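Local coordinates for DynE8 (Micromonospora chersina, PDB 4AMM), which belongs to an iterative polyketide synthase of enediyne biosynthesis, of which this chain is the acyltransferase domain, probably loading acyl units for chain building, at residues G100-G105 / D343-V348; A150-S155 / D193-A198; A186-A191 / R299-P304. One frame throughout, in Å; residues are numbered along the deposited sequence.

Contact 1: residues G100-G105 / D343-V348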
loop_
_atom_site.group_PDB
_atom_site.type_symbol
_atom_site.label_atom_id
_atom_site.label_comp_id
_atom_site.label_asym_id
_atom_site.label_seq_id
_atom_site.Cartn_x
_atom_site.Cartn_y
_atom_site.Cartn_z
ATOM N N GLY A 100 0.462 7.224 -7.591
ATOM C CA GLY A 100 0.834 5.833 -7.880
ATOM C C GLY A 100 0.055 4.907 -6.984
ATOM O O GLY A 100 -0.325 5.325 -5.897
ATOM N N LEU A 101 -0.153 3.672 -7.404
ATOM C CA LEU A 101 -0.778 2.649 -6.568
ATOM C C LEU A 101 0.209 1.674 -5.955
ATOM O O LEU A 101 1.180 1.283 -6.553
ATOM C CB LEU A 101 -1.821 1.843 -7.344
ATOM C CG LEU A 101 -2.851 2.671 -8.140
ATOM C CD1 LEU A 101 -3.785 1.701 -8.835
ATOM C CD2 LEU A 101 -3.628 3.546 -7.187
ATOM N N LEU A 102 -0.119 1.298 -4.731
ATOM C CA LEU A 102 0.633 0.199 -3.993
ATOM C C LEU A 102 -0.259 -0.954 -3.694
ATOM O O LEU A 102 -1.298 -0.760 -3.064
ATOM C CB LEU A 102 1.160 0.782 -2.685
ATOM C CG LEU A 102 1.992 2.070 -2.769
ATOM C CD1 LEU A 102 2.299 2.605 -1.315
ATOM C CD2 LEU A 102 3.287 1.872 -3.491
ATOM N N PHE A 103 0.143 -2.161 -4.138
ATOM C CA PHE A 103 -0.676 -3.334 -3.859
ATOM C C PHE A 103 0.069 -4.229 -2.839
ATOM O O PHE A 103 1.181 -4.712 -3.137
ATOM C CB PHE A 103 -0.895 -4.134 -5.142
ATOM C CG PHE A 103 -1.911 -3.448 -6.076
ATOM C CD1 PHE A 103 -3.245 -3.684 -5.874
ATOM C CD2 PHE A 103 -1.517 -2.588 -7.107
ATOM C CE1 PHE A 103 -4.234 -3.057 -6.685
ATOM C CE2 PHE A 103 -2.534 -1.937 -7.920
ATOM C CZ PHE A 103 -3.858 -2.188 -7.718
ATOM N N PRO A 104 -0.531 -4.404 -1.643
ATOM C CA PRO A 104 0.204 -5.100 -0.575
ATOM C C PRO A 104 0.291 -6.576 -0.785
ATOM O O PRO A 104 -0.495 -7.254 -1.501
ATOM C CB PRO A 104 -0.660 -4.800 0.644
ATOM C CG PRO A 104 -2.057 -4.752 0.087
ATOM C CD PRO A 104 -1.881 -3.989 -1.269
ATOM N N GLY A 105 1.248 -7.131 -0.026
ATOM C CA GLY A 105 1.295 -8.623 0.115
ATOM C C GLY A 105 0.840 -9.013 1.506
ATOM O O GLY A 105 0.121 -8.256 2.228
ATOM N N ASP A 343 3.809 11.980 -6.586
ATOM C CA ASP A 343 3.707 12.812 -5.437
ATOM C C ASP A 343 2.932 12.214 -4.291
ATOM O O ASP A 343 3.175 12.537 -3.111
ATOM C CB ASP A 343 2.983 14.084 -5.839
ATOM C CG ASP A 343 3.619 14.755 -7.049
ATOM O OD1 ASP A 343 4.803 15.153 -6.880
ATOM O OD2 ASP A 343 3.022 14.837 -8.146
ATOM N N LEU A 344 2.018 11.313 -4.617
ATOM C CA LEU A 344 1.246 10.682 -3.607
ATOM C C LEU A 344 1.013 9.206 -4.022
ATOM O O LEU A 344 0.828 8.882 -5.191
ATOM C CB LEU A 344 -0.026 11.541 -3.462
ATOM C CG LEU A 344 -1.058 11.163 -2.454
ATOM C CD1 LEU A 344 -1.799 12.423 -2.170
ATOM C CD2 LEU A 344 -1.952 10.092 -3.091
ATOM N N LEU A 345 1.050 8.298 -3.038
ATOM C CA LEU A 345 0.811 6.879 -3.309
ATOM C C LEU A 345 -0.450 6.479 -2.582
ATOM O O LEU A 345 -0.645 6.879 -1.411
ATOM C CB LEU A 345 2.000 6.072 -2.766
ATOM C CG LEU A 345 3.282 6.393 -3.473
ATOM C CD1 LEU A 345 4.492 6.020 -2.701
ATOM C CD2 LEU A 345 3.288 5.735 -4.848
ATOM N N VAL A 346 -1.292 5.678 -3.173
ATOM C CA VAL A 346 -2.468 5.157 -2.541
ATOM C C VAL A 346 -2.389 3.652 -2.533
ATOM O O VAL A 346 -2.201 2.999 -3.584
ATOM C CB VAL A 346 -3.769 5.611 -3.337
ATOM C CG1 VAL A 346 -5.000 4.938 -2.688
ATOM C CG2 VAL A 346 -3.854 7.151 -3.237
ATOM N N GLU A 347 -2.445 3.068 -1.346
ATOM C CA GLU A 347 -2.455 1.593 -1.204
ATOM C C GLU A 347 -3.847 1.025 -1.412
ATOM O O GLU A 347 -4.844 1.532 -0.834
ATOM C CB GLU A 347 -1.848 1.269 0.185
ATOM C CG GLU A 347 -1.759 -0.237 0.488
ATOM C CD GLU A 347 -1.062 -0.510 1.822
ATOM O OE1 GLU A 347 -0.748 0.440 2.568
ATOM O OE2 GLU A 347 -0.669 -1.643 1.981
ATOM N N VAL A 348 -3.895 -0.004 -2.266
ATOM C CA VAL A 348 -5.190 -0.629 -2.707
ATOM C C VAL A 348 -5.292 -2.090 -2.235
ATOM O O VAL A 348 -4.878 -3.035 -2.903
ATOM C CB VAL A 348 -5.202 -0.596 -4.245
ATOM C CG1 VAL A 348 -6.576 -1.050 -4.848
ATOM C CG2 VAL A 348 -4.933 0.816 -4.783
#

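Contact 2: residues A150-S155 / D193-A198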
loop_
_atom_site.group_PDB
_atom_site.type_symbol
_atom_site.label_atom_id
_atom_site.label_comp_id
_atom_site.label_asym_id
_atom_site.label_seq_id
_atom_site.Cartn_x
_atom_site.Cartn_y
_atom_site.Cartn_z
ATOM N N ALA A 150 -7.316 -14.309 0.302
ATOM C CA ALA A 150 -8.048 -13.274 1.046
ATOM C C ALA A 150 -7.528 -11.906 0.748
ATOM O O ALA A 150 -8.359 -10.983 0.461
ATOM C CB ALA A 150 -8.015 -13.536 2.503
ATOM N N ILE A 151 -6.213 -11.711 0.778
ATOM C CA ILE A 151 -5.649 -10.379 0.507
ATOM C C ILE A 151 -5.957 -10.000 -0.934
ATOM O O ILE A 151 -6.309 -8.808 -1.205
ATOM C CB ILE A 151 -4.171 -10.468 0.696
ATOM C CG1 ILE A 151 -3.929 -10.596 2.233
ATOM C CG2 ILE A 151 -3.433 -9.228 0.162
ATOM C CD1 ILE A 151 -2.455 -11.067 2.580
ATOM N N ILE A 152 -5.816 -10.886 -1.916
ATOM C CA ILE A 152 -6.047 -10.560 -3.332
ATOM C C ILE A 152 -7.534 -10.273 -3.516
ATOM O O ILE A 152 -7.837 -9.298 -4.244
ATOM C CB ILE A 152 -5.504 -11.692 -4.215
ATOM C CG1 ILE A 152 -4.003 -11.693 -4.192
ATOM C CG2 ILE A 152 -6.105 -11.574 -5.601
ATOM C CD1 ILE A 152 -3.387 -10.406 -4.885
ATOM N N ALA A 153 -8.436 -10.958 -2.842
ATOM C CA ALA A 153 -9.879 -10.606 -2.997
ATOM C C ALA A 153 -10.101 -9.175 -2.519
ATOM O O ALA A 153 -10.842 -8.401 -3.204
ATOM C CB ALA A 153 -10.733 -11.599 -2.225
ATOM N N ASP A 154 -9.511 -8.747 -1.425
ATOM C CA ASP A 154 -9.690 -7.352 -0.943
ATOM C C ASP A 154 -9.043 -6.405 -1.932
ATOM O O ASP A 154 -9.577 -5.317 -2.197
ATOM C CB ASP A 154 -9.162 -7.123 0.477
ATOM C CG ASP A 154 -10.040 -7.767 1.539
ATOM O OD1 ASP A 154 -11.281 -7.882 1.357
ATOM O OD2 ASP A 154 -9.465 -8.122 2.599
ATOM N N SER A 155 -7.854 -6.702 -2.449
ATOM C CA SER A 155 -7.218 -5.828 -3.490
ATOM C C SER A 155 -8.112 -5.697 -4.698
ATOM O O SER A 155 -8.180 -4.593 -5.327
ATOM C CB SER A 155 -5.816 -6.300 -3.829
ATOM O OG SER A 155 -5.039 -6.180 -2.624
ATOM N N ASP A 193 -9.291 -15.026 -12.716
ATOM C CA ASP A 193 -8.026 -15.772 -12.914
ATOM C C ASP A 193 -7.009 -15.346 -11.850
ATOM O O ASP A 193 -6.255 -16.195 -11.349
ATOM C CB ASP A 193 -7.489 -15.613 -14.321
ATOM C CG ASP A 193 -8.362 -16.311 -15.357
ATOM O OD1 ASP A 193 -9.201 -17.169 -15.007
ATOM O OD2 ASP A 193 -8.058 -16.003 -16.527
ATOM N N THR A 194 -6.979 -14.063 -11.496
ATOM C CA THR A 194 -6.028 -13.575 -10.488
ATOM C C THR A 194 -6.312 -14.179 -9.132
ATOM O O THR A 194 -5.366 -14.584 -8.449
ATOM C CB THR A 194 -6.098 -12.069 -10.474
ATOM O OG1 THR A 194 -5.732 -11.559 -11.765
ATOM C CG2 THR A 194 -5.080 -11.485 -9.475
ATOM N N LEU A 195 -7.566 -14.224 -8.716
ATOM C CA LEU A 195 -7.906 -14.862 -7.452
ATOM C C LEU A 195 -7.610 -16.340 -7.514
ATOM O O LEU A 195 -7.069 -16.853 -6.504
ATOM C CB LEU A 195 -9.389 -14.559 -7.140
ATOM C CG LEU A 195 -9.845 -15.170 -5.863
ATOM C CD1 LEU A 195 -9.145 -14.577 -4.622
ATOM C CD2 LEU A 195 -11.373 -15.059 -5.678
ATOM N N ALA A 196 -7.906 -17.045 -8.611
ATOM C CA ALA A 196 -7.611 -18.423 -8.714
ATOM C C ALA A 196 -6.084 -18.659 -8.610
ATOM O O ALA A 196 -5.642 -19.599 -7.921
ATOM C CB ALA A 196 -8.222 -18.990 -10.020
ATOM N N LEU A 197 -5.288 -17.816 -9.240
ATOM C CA LEU A 197 -3.850 -17.957 -9.172
ATOM C C LEU A 197 -3.369 -17.681 -7.746
ATOM O O LEU A 197 -2.448 -18.368 -7.280
ATOM C CB LEU A 197 -3.159 -17.020 -10.157
ATOM C CG LEU A 197 -1.653 -17.044 -10.189
ATOM C CD1 LEU A 197 -1.142 -18.436 -10.572
ATOM C CD2 LEU A 197 -1.189 -15.982 -11.148
ATOM N N ALA A 198 -3.942 -16.714 -7.089
ATOM C CA ALA A 198 -3.595 -16.480 -5.652
ATOM C C ALA A 198 -3.863 -17.696 -4.775
ATOM O O ALA A 198 -3.093 -17.960 -3.906
ATOM C CB ALA A 198 -4.309 -15.250 -5.110
#

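Contact 3: residues A186-A191 / R299-P304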
loop_
_atom_site.group_PDB
_atom_site.type_symbol
_atom_site.label_atom_id
_atom_site.label_comp_id
_atom_site.label_asym_id
_atom_site.label_seq_id
_atom_site.Cartn_x
_atom_site.Cartn_y
_atom_site.Cartn_z
ATOM N N ALA A 186 -3.432 -3.705 -14.229
ATOM C CA ALA A 186 -2.778 -3.304 -15.485
ATOM C C ALA A 186 -3.408 -4.074 -16.667
ATOM O O ALA A 186 -2.980 -3.813 -17.828
ATOM C CB ALA A 186 -1.258 -3.475 -15.424
ATOM N N GLY A 187 -4.377 -4.924 -16.430
ATOM C CA GLY A 187 -5.036 -5.667 -17.576
ATOM C C GLY A 187 -4.335 -6.917 -18.033
ATOM O O GLY A 187 -4.741 -7.506 -19.067
ATOM N N ALA A 188 -3.328 -7.445 -17.311
ATOM C CA ALA A 188 -2.641 -8.664 -17.759
ATOM C C ALA A 188 -3.448 -9.962 -17.519
ATOM O O ALA A 188 -3.236 -11.006 -18.185
ATOM C CB ALA A 188 -1.253 -8.727 -17.099
ATOM N N LEU A 189 -4.331 -9.936 -16.513
ATOM C CA LEU A 189 -5.140 -11.043 -16.123
ATOM C C LEU A 189 -6.437 -10.558 -15.475
ATOM O O LEU A 189 -6.423 -9.613 -14.668
ATOM C CB LEU A 189 -4.342 -11.873 -15.090
ATOM C CG LEU A 189 -4.817 -13.294 -14.940
ATOM C CD1 LEU A 189 -4.674 -14.108 -16.258
ATOM C CD2 LEU A 189 -4.021 -13.995 -13.854
ATOM N N ASP A 190 -7.556 -11.216 -15.749
ATOM C CA ASP A 190 -8.783 -10.804 -15.174
ATOM C C ASP A 190 -8.916 -11.131 -13.698
ATOM O O ASP A 190 -8.096 -11.948 -13.120
ATOM C CB ASP A 190 -10.029 -11.252 -16.008
ATOM C CG ASP A 190 -10.414 -12.730 -15.793
ATOM O OD1 ASP A 190 -9.857 -13.428 -14.905
ATOM O OD2 ASP A 190 -11.351 -13.206 -16.513
ATOM N N ALA A 191 -9.894 -10.550 -13.031
ATOM C CA ALA A 191 -10.032 -10.749 -11.596
ATOM C C ALA A 191 -10.236 -12.208 -11.219
ATOM O O ALA A 191 -9.700 -12.649 -10.200
ATOM C CB ALA A 191 -11.189 -9.873 -11.015
ATOM N N ARG A 299 -2.274 -11.546 -20.757
ATOM C CA ARG A 299 -2.127 -10.470 -21.757
ATOM C C ARG A 299 -1.021 -9.519 -21.352
ATOM O O ARG A 299 -0.667 -9.434 -20.170
ATOM C CB ARG A 299 -3.463 -9.707 -21.892
ATOM C CG ARG A 299 -4.698 -10.616 -22.093
ATOM C CD ARG A 299 -5.930 -9.910 -22.652
ATOM N NE ARG A 299 -7.059 -10.851 -22.742
ATOM C CZ ARG A 299 -8.305 -10.544 -23.127
ATOM N NH1 ARG A 299 -8.617 -9.298 -23.498
ATOM N NH2 ARG A 299 -9.244 -11.489 -23.161
ATOM N N ARG A 300 -0.506 -8.775 -22.307
ATOM C CA ARG A 300 0.434 -7.743 -22.045
ATOM C C ARG A 300 -0.200 -6.684 -21.124
ATOM O O ARG A 300 -1.333 -6.295 -21.371
ATOM C CB ARG A 300 0.782 -7.070 -23.378
ATOM C CG ARG A 300 1.969 -6.149 -23.259
ATOM C CD ARG A 300 2.573 -5.780 -24.644
ATOM N NE ARG A 300 3.918 -5.192 -24.552
ATOM C CZ ARG A 300 4.170 -3.905 -24.288
ATOM N NH1 ARG A 300 3.159 -3.053 -24.079
ATOM N NH2 ARG A 300 5.432 -3.463 -24.234
ATOM N N PRO A 301 0.527 -6.251 -20.067
ATOM C CA PRO A 301 -0.020 -5.143 -19.261
ATOM C C PRO A 301 -0.193 -3.885 -20.060
ATOM O O PRO A 301 0.682 -3.567 -20.905
ATOM C CB PRO A 301 1.074 -4.889 -18.213
ATOM C CG PRO A 301 1.773 -6.172 -18.047
ATOM C CD PRO A 301 1.753 -6.809 -19.466
ATOM N N GLU A 302 -1.293 -3.172 -19.802
ATOM C CA GLU A 302 -1.663 -1.963 -20.567
ATOM C C GLU A 302 -1.408 -0.668 -19.825
ATOM O O GLU A 302 -1.605 0.451 -20.352
ATOM C CB GLU A 302 -3.154 -2.026 -20.949
ATOM C CG GLU A 302 -3.544 -3.468 -21.453
ATOM C CD GLU A 302 -4.965 -3.617 -22.067
ATOM O OE1 GLU A 302 -5.969 -3.807 -21.313
ATOM O OE2 GLU A 302 -5.061 -3.586 -23.327
ATOM N N ARG A 303 -0.996 -0.782 -18.563
ATOM C CA ARG A 303 -0.699 0.366 -17.679
ATOM C C ARG A 303 0.687 0.058 -17.010
ATOM O O ARG A 303 1.078 -1.137 -16.942
ATOM C CB ARG A 303 -1.778 0.537 -16.607
ATOM C CG ARG A 303 -3.207 0.439 -17.136
ATOM C CD ARG A 303 -4.153 0.825 -16.040
ATOM N NE ARG A 303 -5.563 0.645 -16.338
ATOM C CZ ARG A 303 -6.556 1.381 -15.809
ATOM N NH1 ARG A 303 -6.305 2.418 -14.992
ATOM N NH2 ARG A 303 -7.816 1.120 -16.147
ATOM N N PRO A 304 1.432 1.079 -16.558
ATOM C CA PRO A 304 2.796 0.849 -16.060
ATOM C C PRO A 304 2.790 0.097 -14.708
ATOM O O PRO A 304 2.066 0.476 -13.792
ATOM C CB PRO A 304 3.354 2.247 -15.869
ATOM C CG PRO A 304 2.543 2.996 -16.958
ATOM C CD PRO A 304 1.212 2.552 -16.762
HETATM O O HOH W 1 -5.862 -6.385 -21.137
#

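Contact 1: residues G100-G105 / D343-V348
Gly-100 and Leu-102 each present both N and O to Leu-344 and Val-346 of strand 344-347 and to Val-348 just beyond it. Four backbone hydrogen bonds follow: Gly-100 N to Leu-344 O, Val-346 N to Gly-100 O, Leu-102 N to Val-346 O, and Val-348 N to Leu-102 O (2.8 Å). This is parallel pairing in the central sheet of the acyltransferase's alpha/beta core, where strand 99-103 lies between 344-347 and 171-174, the strand leading to a probable nucleophile elbow. Among the apolar contacts, Val-348 holds CG1 anti to its N (chi1 -173°), which brings that methyl alongside the Phe-103 ring, 3.6 Å from CE1, and leaves CG2 for Leu-101 CD2. Replacing Phe-103 by an alanine would probably leave Val-348 CG1 without its neighbour and open a gap toward Ala-181 and Ala-182 of helix 178-185. On the other face, Leu-102 CD1 rests 3.8 Å from Leu-345 CB; glycine suits position 100 because a CB there would press on Leu-345 CD2. Glu-347 OE2 lies 3.4 Å from Pro-104 CB. The buried carboxylate, if charged, would be met by backbone N-H groups: OE1 takes a hydrogen bond from Ser-355 N and OE2 one from Leu-354 N.

Contact 2: residues A150-S155 / D193-A198
Ile-152 sets its branched side chain against Thr-194, Leu-195 and Ala-198, making the centre of an antiparallel helix pair. Helices 144-165 and 191-206 run at 162° to each other here, with the short segment axes 9.1 Å apart at closest approach. No hydrogen bond crosses between the two segments, so the join rests on apolar surface. Both helices also pack on helix 178-185, which follows the probable nucleophile elbow of the acyltransferase domain: Ile-152 touches Ala-181 and Leu-197 touches Leu-180.

Ile-152 buries the most surface. Its beta branch lets it touch in two directions at once: with chi1 at -71°, CG1 lies beside the methyl of Ala-198, 3.7 Å from CB, while CG2, anti to the backbone N, reaches the CG2 methyl of Thr-194 at 4.0 Å. The isoleucine and threonine side chains meet at about a right angle. Alanine suits position 198 because its CB points toward the other helix, where little room remains beside Ile-152. Threonine suits position 194 because it divides its roles: CG2 joins the apolar contact, while OG1 hydrogen-bonds to Asp-190 O, one turn back.

Leu-195 comes second, and it works from its far end. Its CG is anti to the backbone N (chi1 180°), a setting that swings CG and its two methyls toward helix 144-165, where the side chain also touches Pro-149 and Leu-156. Ala-153 offers only a methyl at this spot, which allows the leucine to lie close to the helix backbone: Leu-195 CD1 is 4.1 Å from Ala-153 CB and equally 4.1 Å from Ala-153 N.

Contact 3: residues A186-A191 / R299-P304
Ala-186 and Pro-301 meet CB to CB at 3.9 Å, between two straight backbone hydrogen bonds, Glu-302 N to Ala-186 O (2.7 Å) and Arg-299 N to Ala-188 O (2.8 Å). Small residues suit this side: Ala-188 CB lies only 3.2 Å from Arg-299 O, with Pro-301 CG next to it. Glu-302 and Arg-303 both turn CG beside their own backbone N. In Glu-302 (chi1 -43°) this lays CG beside Ala-186 O, where the backbone already sets CB, and the extended chain carries the carboxylate out to a water that donates to Gly-187 O and, weakly, to Glu-302 OE1. In Arg-303 (chi1 -46°) it brings CG to 4.1 Å from Ala-186 CA, as near as CB already is; the buried Arg-303 N finds no partner. The side chain of Arg-299 touches through its base, CB being 3.8 Å from Gly-187 O, and its straight chain then leads the guanidinium away. Gly-187 has positive phi (84°), and a CB there would collide with Glu-302 OE1. It ends helix 178-185 in a Schellman motif, and Asp-190, with OD1 bonded to Asp-193 N, starts helix 191-206 as its N-cap; loop 299-304 hydrogen-bonds to the short link between.

In the fold
From the N terminus, residues 100-105 come first and their partner 343-348 last, so contact 1 closes the longest loop and encloses the other two. Helix 144-165 then supplies 150-155, and contact 2 closes when helix 191-206 brings in 193-198. Before that happens, the turn at 186-191 has already opened contact 3, which waits for 299-304; contacts 2 and 3 therefore cross. Contact 1 ties the central sheet, contact 2 joins two flanking helices, and contact 3 fastens the turn before helix 191-206 to the loop entering edge strand 305-306. Contacts 1 and 2 touch through Ser-155 OG and Val-348 O, a probable hydrogen bond; contacts 1 and 3 stay about 7 Å apart at their nearest atoms.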